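Local coordinates for protein predicted DNA-binding transcriptional regulator (Aliivibrio fischeri ES114, PDB 7DWN) that probably binds cis-regulatory DNA as a LysR-type transcriptional regulator, joining a helix-turn-helix domain to a substrate-binding-type domain, at residues A[41-49]-A[59-67]; A[111-122]-A[279-288]. All coordinates share one frame; numbering follows the deposited sequence.

Contact 1 (A[41-49]-A[59-67]); sequences LEDTVGAEL and LTPSGKLFR
OG1 of Thr60 makes two hydrogen bonds, one given and one received. It donates to Glu48 O at 2.6 Å, and the C=O...donor angle of 135°, in the carbonyl plane, places it on a lone pair. The same OG1 accepts from Gly63 N at 3.0 Å, with an N-H...O angle of 156°, which makes Thr60 the N-cap of helix 61-83. The first torsion of Thr60 tucks OG1 back over its own backbone, within range of both partners. Leu49 O receives a weak bond from Thr60 N and a CA-H...O contact from Gly63 CA at 3.3 Å. Here the hairpin of strands 50-51 and 58-59, the wing of a winged helix-turn-helix, leaves helix 31-45 and returns into helix 61-83. Glu42 OE2 accepts from Leu49 N (2.7 Å), just ahead of strand 50-51, on its anti side and tilted out of the carboxylate plane, while OE1 makes a salt bridge to Arg52. Deeper in, Phe66 reaches towards helix 31-45. Val45 CG1 sits over one ring face, 4.0 Å from the Phe66 centroid and 28° off the normal, a CH-pi contact. Leu41 CD2 and Leu49 CD1 approach the ring obliquely, at Phe66 CE2 (3.8 Å) and CD2 respectively.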
ATOM      1  N   LEU A  41     -13.859 -11.739 -28.419  1.00 43.71           N
ATOM      2  CA  LEU A  41     -13.612 -11.525 -26.996  1.00 44.22           C
ATOM      3  C   LEU A  41     -14.645 -12.253 -26.142  1.00 44.73           C
ATOM      4  O   LEU A  41     -14.301 -12.880 -25.133  1.00 41.35           O
ATOM      5  CB  LEU A  41     -13.614 -10.031 -26.677  1.00 40.86           C
ATOM      6  CG  LEU A  41     -13.443  -9.683 -25.197  1.00 38.32           C
ATOM      7  CD1 LEU A  41     -12.103 -10.186 -24.677  1.00 41.87           C
ATOM      8  CD2 LEU A  41     -13.583  -8.186 -24.973  1.00 41.94           C
ATOM      9  N   GLU A  42     -15.920 -12.182 -26.536  1.00 45.60           N
ATOM     10  CA  GLU A  42     -16.967 -12.865 -25.783  1.00 49.46           C
ATOM     11  C   GLU A  42     -16.793 -14.379 -25.835  1.00 49.10           C
ATOM     12  O   GLU A  42     -17.034 -15.075 -24.841  1.00 48.45           O
ATOM     13  CB  GLU A  42     -18.342 -12.465 -26.314  1.00 48.20           C
ATOM     14  CG  GLU A  42     -18.728 -11.030 -26.014  1.00 50.97           C
ATOM     15  CD  GLU A  42     -20.033 -10.636 -26.673  1.00 56.88           C
ATOM     16  OE1 GLU A  42     -20.264 -11.061 -27.825  1.00 52.98           O
ATOM     17  OE2 GLU A  42     -20.829  -9.911 -26.041  1.00 57.28           O
ATOM     18  N   ASP A  43     -16.382 -14.908 -26.990  1.00 45.80           N
ATOM     19  CA  ASP A  43     -16.124 -16.340 -27.104  1.00 53.67           C
ATOM     20  C   ASP A  43     -14.948 -16.767 -26.237  1.00 56.23           C
ATOM     21  O   ASP A  43     -14.954 -17.877 -25.689  1.00 57.30           O
ATOM     22  CB  ASP A  43     -15.865 -16.719 -28.562  1.00 56.96           C
ATOM     23  CG  ASP A  43     -17.124 -16.699 -29.404  1.00 64.81           C
ATOM     24  OD1 ASP A  43     -18.215 -16.471 -28.839  1.00 66.27           O
ATOM     25  OD2 ASP A  43     -17.023 -16.914 -30.630  1.00 70.47           O
ATOM     26  N   THR A  44     -13.937 -15.907 -26.099  1.00 49.45           N
ATOM     27  CA  THR A  44     -12.773 -16.261 -25.293  1.00 43.82           C
ATOM     28  C   THR A  44     -13.080 -16.188 -23.801  1.00 49.86           C
ATOM     29  O   THR A  44     -12.668 -17.070 -23.040  1.00 58.61           O
ATOM     30  CB  THR A  44     -11.592 -15.356 -25.642  1.00 50.53           C
ATOM     31  OG1 THR A  44     -11.470 -15.259 -27.067  1.00 54.00           O
ATOM     32  CG2 THR A  44     -10.303 -15.932 -25.076  1.00 50.16           C
ATOM     33  N   VAL A  45     -13.798 -15.150 -23.359  1.00 48.49           N
ATOM     34  CA  VAL A  45     -14.162 -15.056 -21.944  1.00 47.39           C
ATOM     35  C   VAL A  45     -15.334 -15.951 -21.581  1.00 47.70           C
ATOM     36  O   VAL A  45     -15.603 -16.148 -20.389  1.00 48.99           O
ATOM     37  CB  VAL A  45     -14.498 -13.610 -21.534  1.00 50.14           C
ATOM     38  CG1 VAL A  45     -13.317 -12.693 -21.813  1.00 44.45           C
ATOM     39  CG2 VAL A  45     -15.744 -13.128 -22.257  1.00 52.11           C
ATOM     40  N   GLY A  46     -16.042 -16.493 -22.569  1.00 50.62           N
ATOM     41  CA  GLY A  46     -17.104 -17.442 -22.301  1.00 49.39           C
ATOM     42  C   GLY A  46     -18.411 -16.844 -21.834  1.00 53.29           C
ATOM     43  O   GLY A  46     -19.126 -17.478 -21.051  1.00 52.07           O
ATOM     44  N   ALA A  47     -18.751 -15.643 -22.295  1.00 57.72           N
ATOM     45  CA  ALA A  47     -20.002 -15.011 -21.902  1.00 57.76           C
ATOM     46  C   ALA A  47     -20.304 -13.856 -22.842  1.00 51.40           C
ATOM     47  O   ALA A  47     -19.394 -13.187 -23.339  1.00 47.17           O
ATOM     48  CB  ALA A  47     -19.953 -14.504 -20.459  1.00 61.20           C
ATOM     49  N   GLU A  48     -21.595 -13.631 -23.071  1.00 48.77           N
ATOM     50  CA  GLU A  48     -22.047 -12.445 -23.785  1.00 50.75           C
ATOM     51  C   GLU A  48     -21.802 -11.225 -22.907  1.00 53.68           C
ATOM     52  O   GLU A  48     -22.416 -11.083 -21.844  1.00 58.38           O
ATOM     53  CB  GLU A  48     -23.527 -12.573 -24.142  1.00 56.20           C
ATOM     54  CG  GLU A  48     -23.899 -13.893 -24.793  1.00 65.54           C
ATOM     55  CD  GLU A  48     -25.390 -14.018 -25.037  1.00 79.77           C
ATOM     56  OE1 GLU A  48     -25.894 -13.396 -25.998  1.00 84.68           O
ATOM     57  OE2 GLU A  48     -26.060 -14.731 -24.260  1.00 84.46           O
ATOM     58  N   LEU A  49     -20.899 -10.351 -23.340  1.00 48.20           N
ATOM     59  CA  LEU A  49     -20.566  -9.154 -22.581  1.00 45.45           C
ATOM     60  C   LEU A  49     -21.472  -7.976 -22.905  1.00 53.19           C
ATOM     61  O   LEU A  49     -21.437  -6.973 -22.186  1.00 60.75           O
ATOM     62  CB  LEU A  49     -19.109  -8.754 -22.838  1.00 49.33           C
ATOM     63  CG  LEU A  49     -18.049  -9.819 -22.546  1.00 53.29           C
ATOM     64  CD1 LEU A  49     -16.665  -9.322 -22.934  1.00 49.39           C
ATOM     65  CD2 LEU A  49     -18.086 -10.222 -21.080  1.00 51.15           C
ATOM     66  N   LEU A  59     -24.753  -3.063 -21.261  1.00 66.48           N
ATOM     67  CA  LEU A  59     -23.778  -4.040 -20.799  1.00 62.52           C
ATOM     68  C   LEU A  59     -24.477  -5.130 -19.998  1.00 54.41           C
ATOM     69  O   LEU A  59     -25.282  -4.839 -19.107  1.00 58.36           O
ATOM     70  CB  LEU A  59     -22.700  -3.375 -19.942  1.00 57.21           C
ATOM     71  CG  LEU A  59     -21.584  -2.627 -20.671  1.00 53.65           C
ATOM     72  CD1 LEU A  59     -20.608  -2.018 -19.676  1.00 67.64           C
ATOM     73  CD2 LEU A  59     -20.862  -3.560 -21.623  1.00 52.19           C
ATOM     74  N   THR A  60     -24.172  -6.382 -20.323  1.00 47.20           N
ATOM     75  CA  THR A  60     -24.599  -7.492 -19.497  1.00 44.25           C
ATOM     76  C   THR A  60     -23.858  -7.443 -18.160  1.00 48.23           C
ATOM     77  O   THR A  60     -22.852  -6.741 -18.028  1.00 52.37           O
ATOM     78  CB  THR A  60     -24.329  -8.815 -20.209  1.00 44.25           C
ATOM     79  OG1 THR A  60     -22.918  -9.070 -20.224  1.00 47.26           O
ATOM     80  CG2 THR A  60     -24.841  -8.762 -21.642  1.00 40.31           C
ATOM     81  N   PRO A  61     -24.351  -8.158 -17.142  1.00 41.61           N
ATOM     82  CA  PRO A  61     -23.595  -8.223 -15.876  1.00 39.27           C
ATOM     83  C   PRO A  61     -22.156  -8.685 -16.067  1.00 47.02           C
ATOM     84  O   PRO A  61     -21.220  -8.084 -15.510  1.00 49.37           O
ATOM     85  CB  PRO A  61     -24.418  -9.210 -15.040  1.00 40.93           C
ATOM     86  CG  PRO A  61     -25.818  -9.064 -15.570  1.00 44.38           C
ATOM     87  CD  PRO A  61     -25.672  -8.806 -17.039  1.00 44.79           C
ATOM     88  N   SER A  62     -21.962  -9.746 -16.857  1.00 44.61           N
ATOM     89  CA  SER A  62     -20.615 -10.197 -17.187  1.00 48.21           C
ATOM     90  C   SER A  62     -19.811  -9.087 -17.850  1.00 48.75           C
ATOM     91  O   SER A  62     -18.618  -8.926 -17.572  1.00 51.07           O
ATOM     92  CB  SER A  62     -20.682 -11.428 -18.091  1.00 48.90           C
ATOM     93  OG  SER A  62     -21.343 -12.501 -17.442  1.00 45.99           O
ATOM     94  N   GLY A  63     -20.447  -8.315 -18.735  1.00 47.89           N
ATOM     95  CA  GLY A  63     -19.766  -7.175 -19.325  1.00 48.39           C
ATOM     96  C   GLY A  63     -19.387  -6.129 -18.295  1.00 50.87           C
ATOM     97  O   GLY A  63     -18.316  -5.524 -18.373  1.00 45.15           O
ATOM     98  N   LYS A  64     -20.254  -5.916 -17.303  1.00 49.10           N
ATOM     99  CA  LYS A  64     -19.951  -4.959 -16.245  1.00 50.65           C
ATOM    100  C   LYS A  64     -18.702  -5.370 -15.470  1.00 53.32           C
ATOM    101  O   LYS A  64     -17.832  -4.536 -15.192  1.00 59.53           O
ATOM    102  CB  LYS A  64     -21.151  -4.817 -15.310  1.00 47.90           C
ATOM    103  CG  LYS A  64     -22.345  -4.119 -15.943  1.00 55.87           C
ATOM    104  CD  LYS A  64     -23.524  -4.062 -14.987  1.00 62.11           C
ATOM    105  CE  LYS A  64     -24.682  -3.275 -15.582  1.00 70.61           C
ATOM    106  NZ  LYS A  64     -24.318  -1.848 -15.817  1.00 69.82           N
ATOM    107  N   LEU A  65     -18.589  -6.653 -15.116  1.00 49.35           N
ATOM    108  CA  LEU A  65     -17.400  -7.082 -14.375  1.00 53.52           C
ATOM    109  C   LEU A  65     -16.161  -7.109 -15.270  1.00 47.74           C
ATOM    110  O   LEU A  65     -15.058  -6.712 -14.849  1.00 57.93           O
ATOM    111  CB  LEU A  65     -17.634  -8.451 -13.733  1.00 61.98           C
ATOM    112  CG  LEU A  65     -18.316  -8.457 -12.362  1.00 75.84           C
ATOM    113  CD1 LEU A  65     -19.768  -8.012 -12.460  1.00 80.09           C
ATOM    114  CD2 LEU A  65     -18.213  -9.831 -11.716  1.00 79.77           C
ATOM    115  N   PHE A  66     -16.315  -7.559 -16.515  1.00 43.29           N
ATOM    116  CA  PHE A  66     -15.160  -7.598 -17.394  1.00 44.80           C
ATOM    117  C   PHE A  66     -14.703  -6.209 -17.802  1.00 49.98           C
ATOM    118  O   PHE A  66     -13.573  -6.065 -18.263  1.00 52.46           O
ATOM    119  CB  PHE A  66     -15.438  -8.426 -18.644  1.00 40.48           C
ATOM    120  CG  PHE A  66     -14.196  -8.778 -19.403  1.00 44.07           C
ATOM    121  CD1 PHE A  66     -13.336  -9.756 -18.929  1.00 42.79           C
ATOM    122  CD2 PHE A  66     -13.869  -8.112 -20.572  1.00 44.08           C
ATOM    123  CE1 PHE A  66     -12.182 -10.075 -19.614  1.00 45.96           C
ATOM    124  CE2 PHE A  66     -12.717  -8.427 -21.263  1.00 43.22           C
ATOM    125  CZ  PHE A  66     -11.873  -9.410 -20.784  1.00 48.47           C
ATOM    126  N   ARG A  67     -15.537  -5.184 -17.641  1.00 48.50           N
ATOM    127  CA  ARG A  67     -15.055  -3.826 -17.864  1.00 50.21           C
ATOM    128  C   ARG A  67     -13.962  -3.474 -16.860  1.00 47.49           C
ATOM    129  O   ARG A  67     -12.912  -2.932 -17.229  1.00 45.59           O
ATOM    130  CB  ARG A  67     -16.218  -2.840 -17.780  1.00 50.68           C
ATOM    131  CG  ARG A  67     -15.875  -1.434 -18.221  1.00 51.64           C
ATOM    132  CD  ARG A  67     -17.113  -0.563 -18.205  1.00 53.17           C
ATOM    133  NE  ARG A  67     -16.795   0.839 -18.446  1.00 65.16           N
ATOM    134  CZ  ARG A  67     -17.698   1.812 -18.487  1.00 70.08           C
ATOM    135  NH1 ARG A  67     -18.983   1.535 -18.307  1.00 61.43           N
ATOM    136  NH2 ARG A  67     -17.317   3.062 -18.712  1.00 73.65           N
TER

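Contact 2 (A[111-122]-A[279-288]); sequences MQQAFDEGDYKP and PAGEKVWSIL
Ile287 meets the rim of the Phe115 ring almost in the ring's own plane: CD1 of Ile287 lies 3.4 Å from CE1 of Phe115. With CG1 anti to the carbonyl carbon (chi1 -66°), Ile287 sends CD1 to that ring and leaves CG2 for Met111 CG (3.7 Å) and Ala114 CB, so its two branches serve different neighbours. Met111 O and Pro122 CD lie over opposite faces of the Phe115 ring, at heights of 3.4 and 3.5 Å, both nearer its periphery than its centre. Val284 CG2 reaches Phe115 CZ obliquely at 3.8 Å. Met111 bends at chi3 (-46°), and its methyl CE comes to 3.6 Å from Leu288 CD2, while SD also touches Leu288 and Val284 CG1. In the LysR substrate-binding domain, of the periplasmic-binding-protein type, these residues join the end of helix 101-114, and the connection leading to strand 123-128, to helix 279-290, with no hydrogen bond between the two segments. Leu124 and Ile145 of the sheet continue the apolar layer, touching Val284 from strands 123-128 and 145-149. Further along, Lys283 contributes its aliphatic part. The side chain crosses Pro122 at about a right angle, CD of Lys283 being 3.6 Å from CG of Pro122, and runs past Tyr120 in the opposite direction. Tyr120, poorly ordered, brings OH near Ala280 CA.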
ATOM      1  N   MET A 111      34.874   5.306 -15.092  1.00 49.86           N
ATOM      2  CA  MET A 111      34.317   4.017 -15.505  1.00 49.58           C
ATOM      3  C   MET A 111      34.018   3.994 -16.999  1.00 60.94           C
ATOM      4  O   MET A 111      34.289   3.002 -17.690  1.00 61.92           O
ATOM      5  CB  MET A 111      33.036   3.752 -14.717  1.00 48.66           C
ATOM      6  CG  MET A 111      32.923   2.403 -14.054  1.00 60.28           C
ATOM      7  SD  MET A 111      31.321   2.287 -13.238  1.00 73.27           S
ATOM      8  CE  MET A 111      31.261   3.873 -12.404  1.00 63.87           C
ATOM      9  N   GLN A 112      33.428   5.079 -17.503  1.00 70.23           N
ATOM     10  CA  GLN A 112      33.056   5.176 -18.907  1.00 74.76           C
ATOM     11  C   GLN A 112      34.283   5.088 -19.796  1.00 92.00           C
ATOM     12  O   GLN A 112      34.241   4.480 -20.871  1.00 97.00           O
ATOM     13  CB  GLN A 112      32.312   6.491 -19.147  1.00 62.90           C
ATOM     14  CG  GLN A 112      31.722   6.653 -20.535  1.00 63.70           C
ATOM     15  CD  GLN A 112      30.382   5.963 -20.679  1.00 61.30           C
ATOM     16  OE1 GLN A 112      29.887   5.343 -19.737  1.00 57.75           O
ATOM     17  NE2 GLN A 112      29.784   6.071 -21.859  1.00 65.11           N
ATOM     18  N   GLN A 113      35.388   5.693 -19.363  1.00 99.13           N
ATOM     19  CA  GLN A 113      36.620   5.542 -20.123  1.00107.59           C
ATOM     20  C   GLN A 113      37.179   4.130 -19.991  1.00101.99           C
ATOM     21  O   GLN A 113      37.745   3.590 -20.949  1.00102.78           O
ATOM     22  CB  GLN A 113      37.655   6.576 -19.688  1.00121.30           C
ATOM     23  CG  GLN A 113      38.917   6.540 -20.534  1.00134.06           C
ATOM     24  CD  GLN A 113      38.619   6.475 -22.022  1.00143.64           C
ATOM     25  OE1 GLN A 113      37.763   7.200 -22.531  1.00147.65           O
ATOM     26  NE2 GLN A 113      39.322   5.595 -22.727  1.00145.56           N
ATOM     27  N   ALA A 114      37.027   3.511 -18.816  1.00100.31           N
ATOM     28  CA  ALA A 114      37.478   2.130 -18.652  1.00 96.29           C
ATOM     29  C   ALA A 114      36.740   1.189 -19.593  1.00 90.15           C
ATOM     30  O   ALA A 114      37.277   0.141 -19.975  1.00 81.51           O
ATOM     31  CB  ALA A 114      37.302   1.670 -17.205  1.00 95.73           C
ATOM     32  N   PHE A 115      35.509   1.540 -19.965  1.00 89.27           N
ATOM     33  CA  PHE A 115      34.775   0.747 -20.950  1.00 85.12           C
ATOM     34  C   PHE A 115      35.439   0.732 -22.324  1.00 88.69           C
ATOM     35  O   PHE A 115      35.088  -0.118 -23.152  1.00 91.59           O
ATOM     36  CB  PHE A 115      33.345   1.269 -21.099  1.00 82.07           C
ATOM     37  CG  PHE A 115      32.479   1.025 -19.901  1.00 78.23           C
ATOM     38  CD1 PHE A 115      32.674  -0.083 -19.094  1.00 79.32           C
ATOM     39  CD2 PHE A 115      31.461   1.905 -19.584  1.00 82.56           C
ATOM     40  CE1 PHE A 115      31.866  -0.304 -17.993  1.00 79.26           C
ATOM     41  CE2 PHE A 115      30.656   1.690 -18.485  1.00 83.36           C
ATOM     42  CZ  PHE A 115      30.858   0.585 -17.689  1.00 82.31           C
ATOM     43  N   ASP A 116      36.385   1.640 -22.588  1.00 87.49           N
ATOM     44  CA  ASP A 116      36.981   1.788 -23.911  1.00 89.79           C
ATOM     45  C   ASP A 116      38.308   1.055 -24.078  1.00 88.30           C
ATOM     46  O   ASP A 116      38.804   0.972 -25.207  1.00 87.27           O
ATOM     47  CB  ASP A 116      37.189   3.274 -24.241  1.00 97.24           C
ATOM     48  CG  ASP A 116      35.898   4.061 -24.223  1.00104.88           C
ATOM     49  OD1 ASP A 116      34.888   3.539 -23.706  1.00106.01           O
ATOM     50  OD2 ASP A 116      35.895   5.203 -24.728  1.00107.66           O
ATOM     51  N   GLU A 117      38.896   0.535 -23.000  1.00 89.21           N
ATOM     52  CA  GLU A 117      40.138  -0.240 -23.065  1.00 86.00           C
ATOM     53  C   GLU A 117      39.776  -1.673 -22.690  1.00 88.59           C
ATOM     54  O   GLU A 117      39.661  -2.010 -21.507  1.00 82.43           O
ATOM     55  CB  GLU A 117      41.209   0.332 -22.142  1.00 81.38           C
ATOM     56  CG  GLU A 117      42.633   0.079 -22.623  1.00 82.32           C
ATOM     57  CD  GLU A 117      43.151   1.182 -23.525  1.00 84.91           C
ATOM     58  OE1 GLU A 117      43.070   2.363 -23.124  1.00 86.22           O
ATOM     59  OE2 GLU A 117      43.642   0.869 -24.629  1.00 84.38           O
ATOM     60  N   GLY A 118      39.631  -2.520 -23.704  1.00 98.44           N
ATOM     61  CA  GLY A 118      38.791  -3.690 -23.590  1.00107.88           C
ATOM     62  C   GLY A 118      37.505  -3.384 -24.329  1.00117.09           C
ATOM     63  O   GLY A 118      36.753  -2.493 -23.923  1.00116.78           O
ATOM     64  N   ASP A 119      37.251  -4.086 -25.426  1.00124.62           N
ATOM     65  CA  ASP A 119      36.210  -3.663 -26.346  1.00128.61           C
ATOM     66  C   ASP A 119      34.862  -4.282 -25.990  1.00130.96           C
ATOM     67  O   ASP A 119      34.785  -5.322 -25.329  1.00130.99           O
ATOM     68  CB  ASP A 119      36.596  -3.996 -27.788  1.00129.99           C
ATOM     69  CG  ASP A 119      37.723  -3.115 -28.302  1.00130.26           C
ATOM     70  OD1 ASP A 119      38.015  -2.075 -27.671  1.00129.15           O
ATOM     71  OD2 ASP A 119      38.306  -3.458 -29.350  1.00131.56           O
ATOM     72  N   TYR A 120      33.802  -3.613 -26.464  1.00130.70           N
ATOM     73  CA  TYR A 120      32.396  -3.781 -26.095  1.00128.12           C
ATOM     74  C   TYR A 120      32.117  -2.974 -24.833  1.00116.52           C
ATOM     75  O   TYR A 120      32.563  -3.325 -23.736  1.00118.88           O
ATOM     76  CB  TYR A 120      32.013  -5.262 -25.951  1.00134.96           C
ATOM     77  CG  TYR A 120      31.132  -5.657 -24.779  1.00137.60           C
ATOM     78  CD1 TYR A 120      29.843  -5.161 -24.637  1.00138.64           C
ATOM     79  CD2 TYR A 120      31.579  -6.577 -23.838  1.00138.73           C
ATOM     80  CE1 TYR A 120      29.043  -5.539 -23.572  1.00139.41           C
ATOM     81  CE2 TYR A 120      30.781  -6.963 -22.773  1.00139.26           C
ATOM     82  CZ  TYR A 120      29.513  -6.440 -22.647  1.00139.48           C
ATOM     83  OH  TYR A 120      28.708  -6.813 -21.596  1.00139.00           O
ATOM     84  N   LYS A 121      31.397  -1.870 -25.002  1.00103.84           N
ATOM     85  CA  LYS A 121      31.138  -0.943 -23.920  1.00 90.12           C
ATOM     86  C   LYS A 121      29.735  -1.184 -23.386  1.00 83.14           C
ATOM     87  O   LYS A 121      28.770  -1.173 -24.172  1.00 77.59           O
ATOM     88  CB  LYS A 121      31.304   0.494 -24.408  1.00 85.90           C
ATOM     89  CG  LYS A 121      30.124   1.431 -24.222  1.00 88.21           C
ATOM     90  CD  LYS A 121      29.895   2.247 -25.483  1.00 89.97           C
ATOM     91  CE  LYS A 121      28.704   3.159 -25.327  1.00 76.72           C
ATOM     92  NZ  LYS A 121      28.802   3.971 -24.083  1.00 70.23           N
ATOM     93  N   PRO A 122      29.575  -1.483 -22.101  1.00 76.12           N
ATOM     94  CA  PRO A 122      28.230  -1.594 -21.530  1.00 69.97           C
ATOM     95  C   PRO A 122      27.582  -0.227 -21.418  1.00 61.29           C
ATOM     96  O   PRO A 122      28.239   0.814 -21.475  1.00 64.22           O
ATOM     97  CB  PRO A 122      28.477  -2.213 -20.145  1.00 69.54           C
ATOM     98  CG  PRO A 122      29.827  -2.849 -20.246  1.00 70.07           C
ATOM     99  CD  PRO A 122      30.613  -1.993 -21.188  1.00 72.90           C
ATOM    100  N   PRO A 279      25.439 -10.325 -17.562  1.00 59.66           N
ATOM    101  CA  PRO A 279      26.874 -10.133 -17.860  1.00 64.06           C
ATOM    102  C   PRO A 279      27.344  -8.684 -17.825  1.00 59.10           C
ATOM    103  O   PRO A 279      28.430  -8.406 -17.299  1.00 48.57           O
ATOM    104  CB  PRO A 279      27.006 -10.742 -19.261  1.00 65.01           C
ATOM    105  CG  PRO A 279      25.971 -11.822 -19.280  1.00 62.26           C
ATOM    106  CD  PRO A 279      24.812 -11.299 -18.474  1.00 60.82           C
ATOM    107  N   ALA A 280      26.548  -7.750 -18.356  1.00 58.49           N
ATOM    108  CA  ALA A 280      26.929  -6.341 -18.304  1.00 47.24           C
ATOM    109  C   ALA A 280      26.996  -5.836 -16.866  1.00 42.50           C
ATOM    110  O   ALA A 280      27.884  -5.046 -16.516  1.00 40.57           O
ATOM    111  CB  ALA A 280      25.947  -5.503 -19.122  1.00 38.56           C
ATOM    112  N   GLY A 281      26.061  -6.277 -16.021  1.00 42.79           N
ATOM    113  CA  GLY A 281      26.098  -5.884 -14.623  1.00 35.84           C
ATOM    114  C   GLY A 281      27.343  -6.378 -13.915  1.00 35.37           C
ATOM    115  O   GLY A 281      27.976  -5.638 -13.157  1.00 40.00           O
ATOM    116  N   GLU A 282      27.720  -7.636 -14.162  1.00 41.49           N
ATOM    117  CA  GLU A 282      28.942  -8.159 -13.566  1.00 28.86           C
ATOM    118  C   GLU A 282      30.175  -7.440 -14.096  1.00 28.65           C
ATOM    119  O   GLU A 282      31.132  -7.232 -13.345  1.00 34.89           O
ATOM    120  CB  GLU A 282      29.051  -9.665 -13.808  1.00 36.17           C
ATOM    121  CG  GLU A 282      27.929 -10.485 -13.175  1.00 33.01           C
ATOM    122  CD  GLU A 282      27.990 -10.525 -11.653  1.00 34.27           C
ATOM    123  OE1 GLU A 282      28.975 -10.023 -11.070  1.00 38.51           O
ATOM    124  OE2 GLU A 282      27.047 -11.069 -11.037  1.00 36.78           O
ATOM    125  N   LYS A 283      30.168  -7.033 -15.368  1.00 28.95           N
ATOM    126  CA  LYS A 283      31.299  -6.267 -15.888  1.00 37.43           C
ATOM    127  C   LYS A 283      31.418  -4.917 -15.187  1.00 35.57           C
ATOM    128  O   LYS A 283      32.516  -4.500 -14.794  1.00 38.68           O
ATOM    129  CB  LYS A 283      31.169  -6.075 -17.398  1.00 37.48           C
ATOM    130  CG  LYS A 283      32.206  -5.115 -17.971  1.00 36.27           C
ATOM    131  CD  LYS A 283      32.356  -5.273 -19.472  1.00 53.51           C
ATOM    132  CE  LYS A 283      33.408  -4.318 -20.017  1.00 63.07           C
ATOM    133  NZ  LYS A 283      34.747  -4.547 -19.401  1.00 63.93           N
ATOM    134  N   VAL A 284      30.293  -4.214 -15.026  1.00 36.97           N
ATOM    135  CA  VAL A 284      30.323  -2.925 -14.340  1.00 34.06           C
ATOM    136  C   VAL A 284      30.782  -3.100 -12.896  1.00 37.00           C
ATOM    137  O   VAL A 284      31.576  -2.303 -12.378  1.00 27.30           O
ATOM    138  CB  VAL A 284      28.951  -2.234 -14.422  1.00 32.00           C
ATOM    139  CG1 VAL A 284      28.948  -0.973 -13.576  1.00 32.55           C
ATOM    140  CG2 VAL A 284      28.623  -1.902 -15.867  1.00 25.51           C
ATOM    141  N   TRP A 285      30.304  -4.154 -12.230  1.00 31.93           N
ATOM    142  CA  TRP A 285      30.717  -4.403 -10.853  1.00 22.73           C
ATOM    143  C   TRP A 285      32.210  -4.694 -10.768  1.00 34.41           C
ATOM    144  O   TRP A 285      32.895  -4.205  -9.862  1.00 33.81           O
ATOM    145  CB  TRP A 285      29.912  -5.559 -10.265  1.00 26.46           C
ATOM    146  CG  TRP A 285      30.293  -5.898  -8.858  1.00 40.81           C
ATOM    147  CD1 TRP A 285      31.169  -6.864  -8.455  1.00 41.02           C
ATOM    148  CD2 TRP A 285      29.813  -5.267  -7.665  1.00 39.85           C
ATOM    149  NE1 TRP A 285      31.260  -6.877  -7.085  1.00 38.34           N
ATOM    150  CE2 TRP A 285      30.439  -5.905  -6.577  1.00 39.05           C
ATOM    151  CE3 TRP A 285      28.914  -4.226  -7.412  1.00 30.92           C
ATOM    152  CZ2 TRP A 285      30.194  -5.536  -5.256  1.00 26.15           C
ATOM    153  CZ3 TRP A 285      28.671  -3.865  -6.101  1.00 26.13           C
ATOM    154  CH2 TRP A 285      29.308  -4.517  -5.041  1.00 17.42           C
ATOM    155  N   SER A 286      32.733  -5.488 -11.706  1.00 33.91           N
ATOM    156  CA  SER A 286      34.161  -5.781 -11.718  1.00 37.65           C
ATOM    157  C   SER A 286      34.982  -4.517 -11.927  1.00 40.64           C
ATOM    158  O   SER A 286      36.021  -4.328 -11.282  1.00 37.20           O
ATOM    159  CB  SER A 286      34.475  -6.806 -12.808  1.00 43.13           C
ATOM    160  OG  SER A 286      35.866  -6.869 -13.070  1.00 54.43           O
ATOM    161  N   ILE A 287      34.533  -3.637 -12.824  1.00 40.18           N
ATOM    162  CA  ILE A 287      35.273  -2.404 -13.067  1.00 44.37           C
ATOM    163  C   ILE A 287      35.204  -1.481 -11.855  1.00 42.79           C
ATOM    164  O   ILE A 287      36.172  -0.774 -11.547  1.00 31.23           O
ATOM    165  CB  ILE A 287      34.754  -1.732 -14.351  1.00 40.00           C
ATOM    166  CG1 ILE A 287      35.089  -2.619 -15.552  1.00 36.16           C
ATOM    167  CG2 ILE A 287      35.356  -0.344 -14.525  1.00 35.27           C
ATOM    168  CD1 ILE A 287      34.369  -2.255 -16.816  1.00 37.89           C
ATOM    169  N   LEU A 288      34.079  -1.487 -11.135  1.00 44.63           N
ATOM    170  CA  LEU A 288      33.985  -0.712  -9.902  1.00 37.86           C
ATOM    171  C   LEU A 288      34.923  -1.255  -8.830  1.00 37.21           C
ATOM    172  O   LEU A 288      35.599  -0.483  -8.139  1.00 31.49           O
ATOM    173  CB  LEU A 288      32.543  -0.705  -9.397  1.00 36.07           C
ATOM    174  CG  LEU A 288      31.612   0.292 -10.079  1.00 35.98           C
ATOM    175  CD1 LEU A 288      30.168  -0.019  -9.737  1.00 36.73           C
ATOM    176  CD2 LEU A 288      31.971   1.704  -9.644  1.00 39.52           C
TER

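In the fold
Contact 1 and contact 2 belong to different domains and share no helix or strand; their centres are 52 Å apart and their nearest atoms about 36 Å. Contact 1 is the more buried, with six of ten touching residues buried and one exposed, against six of eleven and two in contact 2. Their chemistry differs too. In contact 1 a helix start meets the approach to the wing, combining hydrogen bonds with aliphatic packing round one phenylalanine ring, and the second subunit packs against it. In contact 2 a helix lies along a helix end and loop without a hydrogen bond, through apolar side chains, the aliphatic part of Lys283 and the tyrosine Tyr120, yet buries more surface (490 against 377 Å²).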